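Local coordinates for Csm3 (Thermoplasma volcanium, PDB 6AE2), which probably binds crRNA and cleaves target RNA as a RAMP-family subunit of the type III-A CRISPR-Cas effector (Csm) complex, at residues S58-L66 and C73-S81; R144-E152 and P164-T174. One frame throughout, in Å; residues are numbered along the deposited sequence.

Contact 1 of 2, residues S58-L66 and C73-S81; sequences SPVITTKYL and CDLPYIPGS
Ile61 fits into the corner between Tyr77 and Pro79. Its CG2 sits over one face of the Tyr77 ring and reaches Pro79 CG at 4.1 Å, while its CD1 approaches Tyr77 OH at 3.5 Å. With CG1 anti to the backbone N (chi1 -166°), the longer branch crosses toward the hydroxyl end of the ring. Thr63 lies beside the same ring, its CG2 3.6 Å from Tyr77 CD1, and Thr62 O comes in at the ring edge. Leu75 is the second bump: its CB and CD1 press on the Tyr65 ring, the side chains crossing at about a right angle. CB of Leu75 is 3.4 Å from Tyr65 CD1, and Leu75 CD1 makes an off-centre CH-pi contact. Tyr65 OH reaches Pro76 O at 2.7 Å, a weak bond; its stronger partner is Leu132 N. Antiparallel pairing joins the backbones through the hydrogen-bonded pairs Thr63-Leu75 and Tyr65-Cys73. The result is a beta hairpin at the margin of the main sheet: strand 62-67 is outermost within the chain, strand 71-78 pairs antiparallel with strand 125-132 on its other side, helix 140-143 packs against Cys73 and Leu75, and helix 80-93 starts right after Pro79.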
ATOM      1  N   SER A  58      15.717  -3.785   9.820  1.00 53.53           N
ATOM      2  CA  SER A  58      15.957  -2.696   8.884  1.00 55.20           C
ATOM      3  C   SER A  58      15.049  -1.514   9.210  1.00 52.03           C
ATOM      4  O   SER A  58      13.821  -1.618   9.096  1.00 46.06           O
ATOM      5  CB  SER A  58      15.739  -3.162   7.444  1.00 50.63           C
ATOM      6  OG  SER A  58      14.441  -3.702   7.273  1.00 54.44           O
ATOM      7  N   PRO A  59      15.611  -0.383   9.623  1.00 49.51           N
ATOM      8  CA  PRO A  59      14.783   0.774   9.969  1.00 49.23           C
ATOM      9  C   PRO A  59      14.426   1.597   8.739  1.00 39.34           C
ATOM     10  O   PRO A  59      15.030   1.475   7.673  1.00 41.20           O
ATOM     11  CB  PRO A  59      15.684   1.570  10.918  1.00 39.12           C
ATOM     12  CG  PRO A  59      17.058   1.293  10.410  1.00 35.25           C
ATOM     13  CD  PRO A  59      17.041  -0.126   9.868  1.00 41.83           C
ATOM     14  N   VAL A  60      13.419   2.445   8.911  1.00 30.77           N
ATOM     15  CA  VAL A  60      13.014   3.357   7.854  1.00 26.83           C
ATOM     16  C   VAL A  60      13.828   4.637   7.973  1.00 27.63           C
ATOM     17  O   VAL A  60      14.370   4.966   9.031  1.00 32.35           O
ATOM     18  CB  VAL A  60      11.504   3.657   7.897  1.00 28.64           C
ATOM     19  CG1 VAL A  60      10.700   2.393   7.635  1.00 28.51           C
ATOM     20  CG2 VAL A  60      11.134   4.264   9.224  1.00 24.26           C
ATOM     21  N   ILE A  61      13.916   5.371   6.865  1.00 28.03           N
ATOM     22  CA  ILE A  61      14.700   6.599   6.840  1.00 28.94           C
ATOM     23  C   ILE A  61      14.002   7.662   7.680  1.00 22.20           C
ATOM     24  O   ILE A  61      12.775   7.823   7.622  1.00 21.80           O
ATOM     25  CB  ILE A  61      14.929   7.057   5.390  1.00 33.66           C
ATOM     26  CG1 ILE A  61      16.025   8.120   5.321  1.00 26.53           C
ATOM     27  CG2 ILE A  61      13.633   7.544   4.742  1.00 16.17           C
ATOM     28  CD1 ILE A  61      16.529   8.372   3.914  1.00 23.58           C
ATOM     29  N   THR A  62      14.776   8.374   8.494  1.00 33.64           N
ATOM     30  CA  THR A  62      14.230   9.358   9.417  1.00 34.94           C
ATOM     31  C   THR A  62      15.048  10.642   9.367  1.00 31.76           C
ATOM     32  O   THR A  62      16.156  10.687   8.823  1.00 35.23           O
ATOM     33  CB  THR A  62      14.194   8.826  10.859  1.00 30.82           C
ATOM     34  OG1 THR A  62      15.526   8.541  11.301  1.00 37.06           O
ATOM     35  CG2 THR A  62      13.355   7.562  10.952  1.00 27.09           C
ATOM     36  N   THR A  63      14.478  11.695   9.947  1.00 25.96           N
ATOM     37  CA  THR A  63      15.178  12.953  10.153  1.00 26.21           C
ATOM     38  C   THR A  63      14.630  13.606  11.414  1.00 28.84           C
ATOM     39  O   THR A  63      13.595  13.200  11.949  1.00 31.54           O
ATOM     40  CB  THR A  63      15.042  13.885   8.945  1.00 23.68           C
ATOM     41  OG1 THR A  63      15.956  14.978   9.082  1.00 33.93           O
ATOM     42  CG2 THR A  63      13.626  14.429   8.846  1.00 22.02           C
ATOM     43  N   LYS A  64      15.335  14.628  11.889  1.00 37.37           N
ATOM     44  CA  LYS A  64      14.966  15.265  13.146  1.00 37.55           C
ATOM     45  C   LYS A  64      13.730  16.143  12.976  1.00 35.71           C
ATOM     46  O   LYS A  64      13.659  16.971  12.062  1.00 36.43           O
ATOM     47  CB  LYS A  64      16.128  16.100  13.681  1.00 39.83           C
ATOM     48  CG  LYS A  64      15.756  16.951  14.887  1.00 45.94           C
ATOM     49  CD  LYS A  64      16.946  17.727  15.429  1.00 54.76           C
ATOM     50  CE  LYS A  64      16.491  18.834  16.376  1.00 58.49           C
ATOM     51  NZ  LYS A  64      17.635  19.489  17.075  1.00 55.97           N
ATOM     52  N   TYR A  65      12.753  15.952  13.859  1.00 36.03           N
ATOM     53  CA  TYR A  65      11.628  16.859  14.021  1.00 30.98           C
ATOM     54  C   TYR A  65      11.705  17.500  15.397  1.00 37.59           C
ATOM     55  O   TYR A  65      12.228  16.909  16.346  1.00 33.61           O
ATOM     56  CB  TYR A  65      10.273  16.146  13.896  1.00 27.54           C
ATOM     57  CG  TYR A  65       9.923  15.596  12.530  1.00 31.09           C
ATOM     58  CD1 TYR A  65      10.685  14.594  11.941  1.00 21.44           C
ATOM     59  CD2 TYR A  65       8.808  16.060  11.844  1.00 21.89           C
ATOM     60  CE1 TYR A  65      10.353  14.079  10.700  1.00 23.47           C
ATOM     61  CE2 TYR A  65       8.470  15.553  10.600  1.00 23.06           C
ATOM     62  CZ  TYR A  65       9.246  14.562  10.033  1.00 28.70           C
ATOM     63  OH  TYR A  65       8.912  14.053   8.798  1.00 34.71           O
ATOM     64  N   LEU A  66      11.172  18.713  15.503  1.00 42.19           N
ATOM     65  CA  LEU A  66      10.956  19.365  16.792  1.00 43.58           C
ATOM     66  C   LEU A  66       9.479  19.182  17.127  1.00 53.12           C
ATOM     67  O   LEU A  66       8.623  19.924  16.637  1.00 61.09           O
ATOM     68  CB  LEU A  66      11.359  20.835  16.739  1.00 41.60           C
ATOM     69  CG  LEU A  66      11.571  21.541  18.079  1.00 46.10           C
ATOM     70  CD1 LEU A  66      12.983  21.305  18.586  1.00 45.28           C
ATOM     71  CD2 LEU A  66      11.303  23.030  17.940  1.00 46.10           C
ATOM     72  N   CYS A  73      13.088  14.866  17.896  1.00 34.30           N
ATOM     73  CA  CYS A  73      12.679  13.490  17.671  1.00 37.89           C
ATOM     74  C   CYS A  73      13.032  13.095  16.246  1.00 37.14           C
ATOM     75  O   CYS A  73      12.796  13.860  15.307  1.00 38.28           O
ATOM     76  CB  CYS A  73      11.178  13.317  17.916  1.00 43.66           C
ATOM     77  SG  CYS A  73      10.676  11.652  18.376  1.00 62.73           S
ATOM     78  N   ASP A  74      13.601  11.904  16.093  1.00 36.46           N
ATOM     79  CA  ASP A  74      13.853  11.330  14.779  1.00 36.51           C
ATOM     80  C   ASP A  74      12.583  10.632  14.311  1.00 35.77           C
ATOM     81  O   ASP A  74      12.086   9.725  14.986  1.00 38.08           O
ATOM     82  CB  ASP A  74      15.025  10.351  14.829  1.00 41.04           C
ATOM     83  CG  ASP A  74      16.365  11.054  14.929  1.00 48.60           C
ATOM     84  OD1 ASP A  74      16.428  12.260  14.606  1.00 46.61           O
ATOM     85  OD2 ASP A  74      17.354  10.405  15.331  1.00 52.31           O
ATOM     86  N   LEU A  75      12.054  11.053  13.172  1.00 26.98           N
ATOM     87  CA  LEU A  75      10.775  10.568  12.685  1.00 29.46           C
ATOM     88  C   LEU A  75      10.858  10.346  11.185  1.00 31.11           C
ATOM     89  O   LEU A  75      11.708  10.941  10.511  1.00 26.60           O
ATOM     90  CB  LEU A  75       9.646  11.555  13.014  1.00 35.77           C
ATOM     91  CG  LEU A  75       9.060  11.536  14.424  1.00 36.14           C
ATOM     92  CD1 LEU A  75       8.352  12.861  14.706  1.00 34.07           C
ATOM     93  CD2 LEU A  75       8.105  10.358  14.564  1.00 40.67           C
ATOM     94  N   PRO A  76       9.996   9.492  10.631  1.00 35.75           N
ATOM     95  CA  PRO A  76      10.053   9.216   9.192  1.00 29.69           C
ATOM     96  C   PRO A  76       9.791  10.454   8.347  1.00 23.94           C
ATOM     97  O   PRO A  76       9.112  11.396   8.766  1.00 24.39           O
ATOM     98  CB  PRO A  76       8.946   8.175   8.988  1.00 28.62           C
ATOM     99  CG  PRO A  76       8.803   7.521  10.306  1.00 34.00           C
ATOM    100  CD  PRO A  76       9.050   8.597  11.322  1.00 34.75           C
ATOM    101  N   TYR A  77      10.358  10.439   7.145  1.00 23.71           N
ATOM    102  CA  TYR A  77       9.974  11.347   6.078  1.00 21.15           C
ATOM    103  C   TYR A  77      10.036  10.572   4.771  1.00 21.27           C
ATOM    104  O   TYR A  77      10.673   9.520   4.682  1.00 28.49           O
ATOM    105  CB  TYR A  77      10.864  12.599   6.025  1.00 20.58           C
ATOM    106  CG  TYR A  77      12.230  12.393   5.402  1.00 23.51           C
ATOM    107  CD1 TYR A  77      13.311  11.988   6.174  1.00 26.30           C
ATOM    108  CD2 TYR A  77      12.443  12.625   4.047  1.00 16.14           C
ATOM    109  CE1 TYR A  77      14.561  11.805   5.613  1.00 27.67           C
ATOM    110  CE2 TYR A  77      13.690  12.440   3.477  1.00 16.81           C
ATOM    111  CZ  TYR A  77      14.744  12.033   4.266  1.00 25.86           C
ATOM    112  OH  TYR A  77      15.987  11.852   3.707  1.00 29.65           O
ATOM    113  N   ILE A  78       9.356  11.089   3.755  1.00 24.80           N
ATOM    114  CA  ILE A  78       9.303  10.436   2.453  1.00 26.38           C
ATOM    115  C   ILE A  78      10.209  11.213   1.502  1.00 20.99           C
ATOM    116  O   ILE A  78       9.895  12.358   1.142  1.00 20.21           O
ATOM    117  CB  ILE A  78       7.870  10.346   1.914  1.00 24.89           C
ATOM    118  CG1 ILE A  78       7.006   9.502   2.854  1.00 26.98           C
ATOM    119  CG2 ILE A  78       7.866   9.741   0.522  1.00 15.66           C
ATOM    120  CD1 ILE A  78       5.640   9.166   2.290  1.00 25.62           C
ATOM    121  N   PRO A  79      11.336  10.646   1.077  1.00 24.35           N
ATOM    122  CA  PRO A  79      12.216  11.370   0.153  1.00 28.29           C
ATOM    123  C   PRO A  79      11.525  11.618  -1.178  1.00 28.36           C
ATOM    124  O   PRO A  79      10.794  10.766  -1.688  1.00 34.38           O
ATOM    125  CB  PRO A  79      13.424  10.435  -0.005  1.00 24.92           C
ATOM    126  CG  PRO A  79      13.316   9.438   1.117  1.00 22.76           C
ATOM    127  CD  PRO A  79      11.863   9.321   1.438  1.00 17.34           C
ATOM    128  N   GLY A  80      11.752  12.810  -1.733  1.00 27.92           N
ATOM    129  CA  GLY A  80      11.199  13.121  -3.040  1.00 27.29           C
ATOM    130  C   GLY A  80      11.715  12.202  -4.128  1.00 35.17           C
ATOM    131  O   GLY A  80      11.017  11.948  -5.115  1.00 43.02           O
ATOM    132  N   SER A  81      12.937  11.686  -3.962  1.00 34.81           N
ATOM    133  CA  SER A  81      13.480  10.743  -4.934  1.00 34.92           C
ATOM    134  C   SER A  81      12.631   9.481  -5.003  1.00 33.89           C
ATOM    135  O   SER A  81      12.483   8.879  -6.072  1.00 27.89           O
ATOM    136  CB  SER A  81      14.920  10.386  -4.572  1.00 31.27           C
ATOM    137  OG  SER A  81      15.359  11.118  -3.441  1.00 45.20           O
TER

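Contact 2 of 2, residues R144-E152 and P164-T174; sequences RNVIEIKSE and PRFIERVRRGT
Ile167 N donates to Lys150 O at 2.6 Å in a nearly straight bond (172° at the hydrogen), and Lys150 N returns it to Ile167 O at 2.7 Å. At one end of the pairing Arg171 N bonds to Val146 O at 2.7 Å, and the Arg171 side chain folds over this corner. Its CG lies between the backbone N and the carbonyl carbon (chi1 76°) and the chain is extended from there, which lays the guanidinium along the Asn145-Val146 peptide, with Asn145 C 3.5 Å above the middle of its plane. Val146 CG1 meets Val170 CG1 at 3.6 Å, and Thr174 CG2 leans on both methyls of Val146. Strands 147-151 and 166-170 form a two-stranded antiparallel ribbon whose connection, 153-163, is not modelled. Inserted between strands 125-132 and 175-185 of the RRM-like core, it is consistent with the thumb of Cas7-type RAMP proteins. One face carries Glu148, Lys150, Ile167 and Arg169. Glu148 and Arg169 lie side by side with their flat groups 25° apart, and NH1 of Arg169 gives OE2 of Glu148 a weak bond of 3.1 Å within a salt bridge; their stronger partners are Tyr77 and Asp129 of the second subunit. Lys150 NZ makes a salt bridge to Glu152 OE2, which Tyr217 OH also hydrogen-bonds, and reaches Ser81 OG of the second subunit. Lys150 NZ and Arg169 NH1 are 4.3 Å apart, like charges that Glu148 and Glu152 probably offset. On the opposite face Ile149 CG2 packs on Phe166 CB at 3.7 Å, and Ile147 CG2 rests on Glu168 CG.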
ATOM      1  N   ARG A 144       6.781   8.057  17.612  1.00 78.90           N
ATOM      2  CA  ARG A 144       7.079   6.768  17.000  1.00 86.81           C
ATOM      3  C   ARG A 144       6.084   5.671  17.368  1.00 85.94           C
ATOM      4  O   ARG A 144       6.383   4.487  17.178  1.00 88.33           O
ATOM      5  CB  ARG A 144       8.504   6.334  17.344  1.00103.63           C
ATOM      6  CG  ARG A 144       9.476   7.496  17.249  1.00112.70           C
ATOM      7  CD  ARG A 144      10.071   7.611  15.849  1.00116.38           C
ATOM      8  NE  ARG A 144      10.809   6.431  15.398  1.00120.06           N
ATOM      9  CZ  ARG A 144      11.825   6.493  14.541  1.00121.14           C
ATOM     10  NH1 ARG A 144      12.201   7.662  14.054  1.00121.88           N
ATOM     11  NH2 ARG A 144      12.466   5.398  14.168  1.00122.22           N
ATOM     12  N   ASN A 145       4.909   6.032  17.889  1.00 43.29           N
ATOM     13  CA  ASN A 145       3.735   5.217  17.607  1.00 47.65           C
ATOM     14  C   ASN A 145       3.528   5.104  16.104  1.00 53.35           C
ATOM     15  O   ASN A 145       2.984   4.109  15.619  1.00 60.82           O
ATOM     16  CB  ASN A 145       2.497   5.829  18.260  1.00 60.17           C
ATOM     17  CG  ASN A 145       2.329   5.414  19.705  1.00 70.92           C
ATOM     18  OD1 ASN A 145       3.291   5.046  20.377  1.00 71.75           O
ATOM     19  ND2 ASN A 145       1.094   5.474  20.194  1.00 75.46           N
ATOM     20  N   VAL A 146       3.957   6.128  15.359  1.00 46.72           N
ATOM     21  CA  VAL A 146       3.888   6.144  13.903  1.00 36.66           C
ATOM     22  C   VAL A 146       4.577   4.925  13.300  1.00 33.23           C
ATOM     23  O   VAL A 146       4.235   4.494  12.191  1.00 31.28           O
ATOM     24  CB  VAL A 146       4.490   7.478  13.397  1.00 31.78           C
ATOM     25  CG1 VAL A 146       5.090   7.358  12.009  1.00 32.74           C
ATOM     26  CG2 VAL A 146       3.442   8.581  13.445  1.00 27.53           C
ATOM     27  N   ILE A 147       5.527   4.328  14.015  1.00 28.31           N
ATOM     28  CA  ILE A 147       6.353   3.263  13.463  1.00 27.54           C
ATOM     29  C   ILE A 147       5.973   1.932  14.098  1.00 34.12           C
ATOM     30  O   ILE A 147       5.930   1.800  15.330  1.00 36.33           O
ATOM     31  CB  ILE A 147       7.854   3.563  13.626  1.00 30.56           C
ATOM     32  CG1 ILE A 147       8.321   4.481  12.487  1.00 33.79           C
ATOM     33  CG2 ILE A 147       8.660   2.276  13.630  1.00 25.71           C
ATOM     34  CD1 ILE A 147       9.805   4.624  12.353  1.00 41.47           C
ATOM     35  N   GLU A 148       5.690   0.952  13.247  1.00 38.17           N
ATOM     36  CA  GLU A 148       5.441  -0.417  13.665  1.00 37.85           C
ATOM     37  C   GLU A 148       6.655  -1.276  13.336  1.00 37.20           C
ATOM     38  O   GLU A 148       7.291  -1.103  12.291  1.00 36.57           O
ATOM     39  CB  GLU A 148       4.191  -0.976  12.979  1.00 35.05           C
ATOM     40  CG  GLU A 148       4.203  -2.485  12.801  1.00 45.32           C
ATOM     41  CD  GLU A 148       3.286  -2.964  11.694  1.00 49.99           C
ATOM     42  OE1 GLU A 148       2.532  -3.933  11.928  1.00 50.98           O
ATOM     43  OE2 GLU A 148       3.309  -2.373  10.595  1.00 46.91           O
ATOM     44  N   ILE A 149       6.983  -2.190  14.244  1.00 31.46           N
ATOM     45  CA  ILE A 149       8.004  -3.199  14.011  1.00 35.14           C
ATOM     46  C   ILE A 149       7.300  -4.468  13.550  1.00 38.95           C
ATOM     47  O   ILE A 149       6.515  -5.062  14.300  1.00 35.58           O
ATOM     48  CB  ILE A 149       8.844  -3.449  15.272  1.00 35.78           C
ATOM     49  CG1 ILE A 149       9.434  -2.133  15.782  1.00 36.94           C
ATOM     50  CG2 ILE A 149       9.943  -4.459  14.985  1.00 37.98           C
ATOM     51  CD1 ILE A 149      10.475  -2.310  16.869  1.00 42.01           C
ATOM     52  N   LYS A 150       7.571  -4.877  12.314  1.00 41.72           N
ATOM     53  CA  LYS A 150       6.894  -6.007  11.691  1.00 43.90           C
ATOM     54  C   LYS A 150       7.895  -7.116  11.404  1.00 50.10           C
ATOM     55  O   LYS A 150       8.913  -6.886  10.743  1.00 47.37           O
ATOM     56  CB  LYS A 150       6.197  -5.575  10.398  1.00 39.42           C
ATOM     57  CG  LYS A 150       5.631  -6.720   9.577  1.00 47.69           C
ATOM     58  CD  LYS A 150       4.246  -7.123  10.058  1.00 49.74           C
ATOM     59  CE  LYS A 150       3.769  -8.385   9.354  1.00 52.56           C
ATOM     60  NZ  LYS A 150       3.743  -8.213   7.871  1.00 55.37           N
ATOM     61  N   SER A 151       7.594  -8.317  11.890  1.00 54.70           N
ATOM     62  CA  SER A 151       8.446  -9.472  11.656  1.00 53.43           C
ATOM     63  C   SER A 151       8.127 -10.121  10.315  1.00 49.07           C
ATOM     64  O   SER A 151       6.967 -10.187   9.892  1.00 52.65           O
ATOM     65  CB  SER A 151       8.276 -10.499  12.777  1.00 53.74           C
ATOM     66  OG  SER A 151       7.015 -11.139  12.688  1.00 58.75           O
ATOM     67  N   GLU A 152       9.175 -10.586   9.637  1.00 49.07           N
ATOM     68  CA  GLU A 152       9.041 -11.358   8.400  1.00 55.54           C
ATOM     69  C   GLU A 152      10.081 -12.479   8.367  1.00 61.79           C
ATOM     70  O   GLU A 152       9.940 -13.449   7.621  1.00 69.68           O
ATOM     71  CB  GLU A 152       9.199 -10.468   7.160  1.00 55.05           C
ATOM     72  CG  GLU A 152       8.376  -9.188   7.180  1.00 58.24           C
ATOM     73  CD  GLU A 152       7.009  -9.357   6.545  1.00 58.11           C
ATOM     74  OE1 GLU A 152       6.698 -10.473   6.076  1.00 59.24           O
ATOM     75  OE2 GLU A 152       6.241  -8.373   6.521  1.00 46.69           O
ATOM     76  N   PRO A 164      13.376 -14.625  10.195  1.00 98.20           N
ATOM     77  CA  PRO A 164      12.505 -13.877  11.109  1.00 95.09           C
ATOM     78  C   PRO A 164      13.079 -12.513  11.484  1.00 92.58           C
ATOM     79  O   PRO A 164      13.256 -12.227  12.668  1.00 96.40           O
ATOM     80  CB  PRO A 164      12.421 -14.788  12.337  1.00 92.49           C
ATOM     81  CG  PRO A 164      12.692 -16.154  11.809  1.00 97.47           C
ATOM     82  CD  PRO A 164      13.693 -15.968  10.710  1.00100.33           C
ATOM     83  N   ARG A 165      13.366 -11.687  10.483  1.00 83.26           N
ATOM     84  CA  ARG A 165      13.869 -10.346  10.733  1.00 76.43           C
ATOM     85  C   ARG A 165      12.718  -9.401  11.071  1.00 67.48           C
ATOM     86  O   ARG A 165      11.541  -9.714  10.876  1.00 60.17           O
ATOM     87  CB  ARG A 165      14.654  -9.833   9.526  1.00 73.77           C
ATOM     88  CG  ARG A 165      13.896  -9.902   8.213  1.00 72.80           C
ATOM     89  CD  ARG A 165      14.851 -10.042   7.039  1.00 79.90           C
ATOM     90  NE  ARG A 165      15.884  -9.011   7.052  1.00 83.52           N
ATOM     91  CZ  ARG A 165      15.769  -7.831   6.448  1.00 80.94           C
ATOM     92  NH1 ARG A 165      14.664  -7.531   5.780  1.00 76.60           N
ATOM     93  NH2 ARG A 165      16.761  -6.953   6.513  1.00 78.88           N
ATOM     94  N   PHE A 166      13.071  -8.225  11.583  1.00 67.31           N
ATOM     95  CA  PHE A 166      12.100  -7.249  12.071  1.00 61.34           C
ATOM     96  C   PHE A 166      12.231  -5.972  11.251  1.00 53.20           C
ATOM     97  O   PHE A 166      13.255  -5.287  11.318  1.00 55.64           O
ATOM     98  CB  PHE A 166      12.309  -6.975  13.560  1.00 59.55           C
ATOM     99  CG  PHE A 166      12.154  -8.195  14.418  1.00 67.42           C
ATOM    100  CD1 PHE A 166      13.217  -9.061  14.618  1.00 70.88           C
ATOM    101  CD2 PHE A 166      10.940  -8.483  15.015  1.00 66.66           C
ATOM    102  CE1 PHE A 166      13.072 -10.187  15.404  1.00 70.63           C
ATOM    103  CE2 PHE A 166      10.789  -9.606  15.802  1.00 67.01           C
ATOM    104  CZ  PHE A 166      11.856 -10.460  15.997  1.00 70.33           C
ATOM    105  N   ILE A 167      11.189  -5.648  10.493  1.00 45.57           N
ATOM    106  CA  ILE A 167      11.203  -4.529   9.561  1.00 38.54           C
ATOM    107  C   ILE A 167      10.332  -3.410  10.111  1.00 36.31           C
ATOM    108  O   ILE A 167       9.221  -3.652  10.598  1.00 38.89           O
ATOM    109  CB  ILE A 167      10.725  -4.969   8.164  1.00 40.28           C
ATOM    110  CG1 ILE A 167      11.521  -6.193   7.699  1.00 43.45           C
ATOM    111  CG2 ILE A 167      10.848  -3.826   7.168  1.00 34.87           C
ATOM    112  CD1 ILE A 167      11.332  -6.531   6.238  1.00 45.98           C
ATOM    113  N   GLU A 168      10.842  -2.185  10.039  1.00 38.15           N
ATOM    114  CA  GLU A 168      10.082  -1.017  10.452  1.00 33.55           C
ATOM    115  C   GLU A 168       9.160  -0.562   9.329  1.00 29.90           C
ATOM    116  O   GLU A 168       9.496  -0.654   8.144  1.00 40.78           O
ATOM    117  CB  GLU A 168      11.020   0.127  10.840  1.00 41.30           C
ATOM    118  CG  GLU A 168      11.657  -0.015  12.210  1.00 47.71           C
ATOM    119  CD  GLU A 168      12.441   1.221  12.607  1.00 54.92           C
ATOM    120  OE1 GLU A 168      12.456   2.193  11.823  1.00 54.97           O
ATOM    121  OE2 GLU A 168      13.048   1.215  13.700  1.00 58.07           O
ATOM    122  N   ARG A 169       7.980  -0.079   9.713  1.00 30.47           N
ATOM    123  CA  ARG A 169       7.020   0.479   8.771  1.00 27.69           C
ATOM    124  C   ARG A 169       6.334   1.682   9.400  1.00 28.97           C
ATOM    125  O   ARG A 169       6.189   1.766  10.623  1.00 27.91           O
ATOM    126  CB  ARG A 169       5.947  -0.533   8.334  1.00 31.27           C
ATOM    127  CG  ARG A 169       6.442  -1.944   8.072  1.00 38.09           C
ATOM    128  CD  ARG A 169       5.310  -2.941   8.202  1.00 44.85           C
ATOM    129  NE  ARG A 169       4.518  -3.027   6.980  1.00 43.88           N
ATOM    130  CZ  ARG A 169       3.304  -3.561   6.915  1.00 36.97           C
ATOM    131  NH1 ARG A 169       2.734  -4.052   8.008  1.00 36.60           N
ATOM    132  NH2 ARG A 169       2.658  -3.598   5.759  1.00 40.00           N
ATOM    133  N   VAL A 170       5.913   2.610   8.550  1.00 21.00           N
ATOM    134  CA  VAL A 170       5.101   3.743   8.973  1.00 21.72           C
ATOM    135  C   VAL A 170       3.649   3.291   8.954  1.00 22.29           C
ATOM    136  O   VAL A 170       3.125   2.913   7.900  1.00 20.96           O
ATOM    137  CB  VAL A 170       5.322   4.958   8.061  1.00 27.56           C
ATOM    138  CG1 VAL A 170       4.604   6.168   8.618  1.00 18.72           C
ATOM    139  CG2 VAL A 170       6.811   5.241   7.900  1.00 19.44           C
ATOM    140  N   ARG A 171       3.003   3.314  10.118  1.00 23.65           N
ATOM    141  CA  ARG A 171       1.694   2.698  10.256  1.00 23.44           C
ATOM    142  C   ARG A 171       0.667   3.387   9.360  1.00 28.68           C
ATOM    143  O   ARG A 171       0.820   4.542   8.957  1.00 29.41           O
ATOM    144  CB  ARG A 171       1.235   2.727  11.715  1.00 30.27           C
ATOM    145  CG  ARG A 171       0.739   4.076  12.212  1.00 43.07           C
ATOM    146  CD  ARG A 171       0.514   4.037  13.716  1.00 59.85           C
ATOM    147  NE  ARG A 171       0.358   5.368  14.297  1.00 70.26           N
ATOM    148  CZ  ARG A 171       0.021   5.596  15.563  1.00 72.21           C
ATOM    149  NH1 ARG A 171      -0.194   4.579  16.388  1.00 73.48           N
ATOM    150  NH2 ARG A 171      -0.097   6.839  16.006  1.00 71.62           N
ATOM    151  N   ARG A 172      -0.380   2.638   9.029  1.00 32.81           N
ATOM    152  CA  ARG A 172      -1.467   3.167   8.218  1.00 32.26           C
ATOM    153  C   ARG A 172      -2.097   4.379   8.893  1.00 26.13           C
ATOM    154  O   ARG A 172      -2.322   4.388  10.106  1.00 28.26           O
ATOM    155  CB  ARG A 172      -2.508   2.069   7.991  1.00 32.42           C
ATOM    156  CG  ARG A 172      -3.952   2.524   7.840  1.00 29.13           C
ATOM    157  CD  ARG A 172      -4.870   1.319   8.021  1.00 32.63           C
ATOM    158  NE  ARG A 172      -6.260   1.555   7.642  1.00 30.14           N
ATOM    159  CZ  ARG A 172      -6.709   1.494   6.393  1.00 34.30           C
ATOM    160  NH1 ARG A 172      -5.871   1.214   5.404  1.00 31.31           N
ATOM    161  NH2 ARG A 172      -7.991   1.712   6.129  1.00 39.04           N
ATOM    162  N   GLY A 173      -2.365   5.417   8.107  1.00 30.07           N
ATOM    163  CA  GLY A 173      -3.047   6.591   8.594  1.00 19.33           C
ATOM    164  C   GLY A 173      -2.165   7.799   8.834  1.00 18.78           C
ATOM    165  O   GLY A 173      -2.687   8.915   8.926  1.00 31.13           O
ATOM    166  N   THR A 174      -0.853   7.617   8.955  1.00 18.51           N
ATOM    167  CA  THR A 174       0.020   8.773   9.080  1.00 31.59           C
ATOM    168  C   THR A 174       0.081   9.514   7.752  1.00 31.63           C
ATOM    169  O   THR A 174       0.010   8.914   6.674  1.00 23.21           O
ATOM    170  CB  THR A 174       1.430   8.370   9.511  1.00 38.09           C
ATOM    171  OG1 THR A 174       2.206   8.053   8.353  1.00 53.62           O
ATOM    172  CG2 THR A 174       1.390   7.177  10.450  1.00 35.06           C
TER

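The centres of contacts 1 and 2 are about 13 Å apart, and the two meet directly where 58-60 runs beside strand 166-170. Ser58 makes backbone hydrogen bonds with Phe166 and Glu168, and Val60 N lies 3.1 Å from Glu168 OE1, a probable hydrogen bond. Farther along the ribbon, Pro76 packs against Ile147 and Val170, so the ribbon of contact 2 leans on the hairpin of contact 1. The assembly joins them again, between chains: the Glu148/Lys150/Arg169 face of this chain's ribbon docks on the second subunit's copy of the 73-81 segment. That head-to-tail pairing of ribbon and hairpin is consistent with the way Csm3 copies stack along the crRNA.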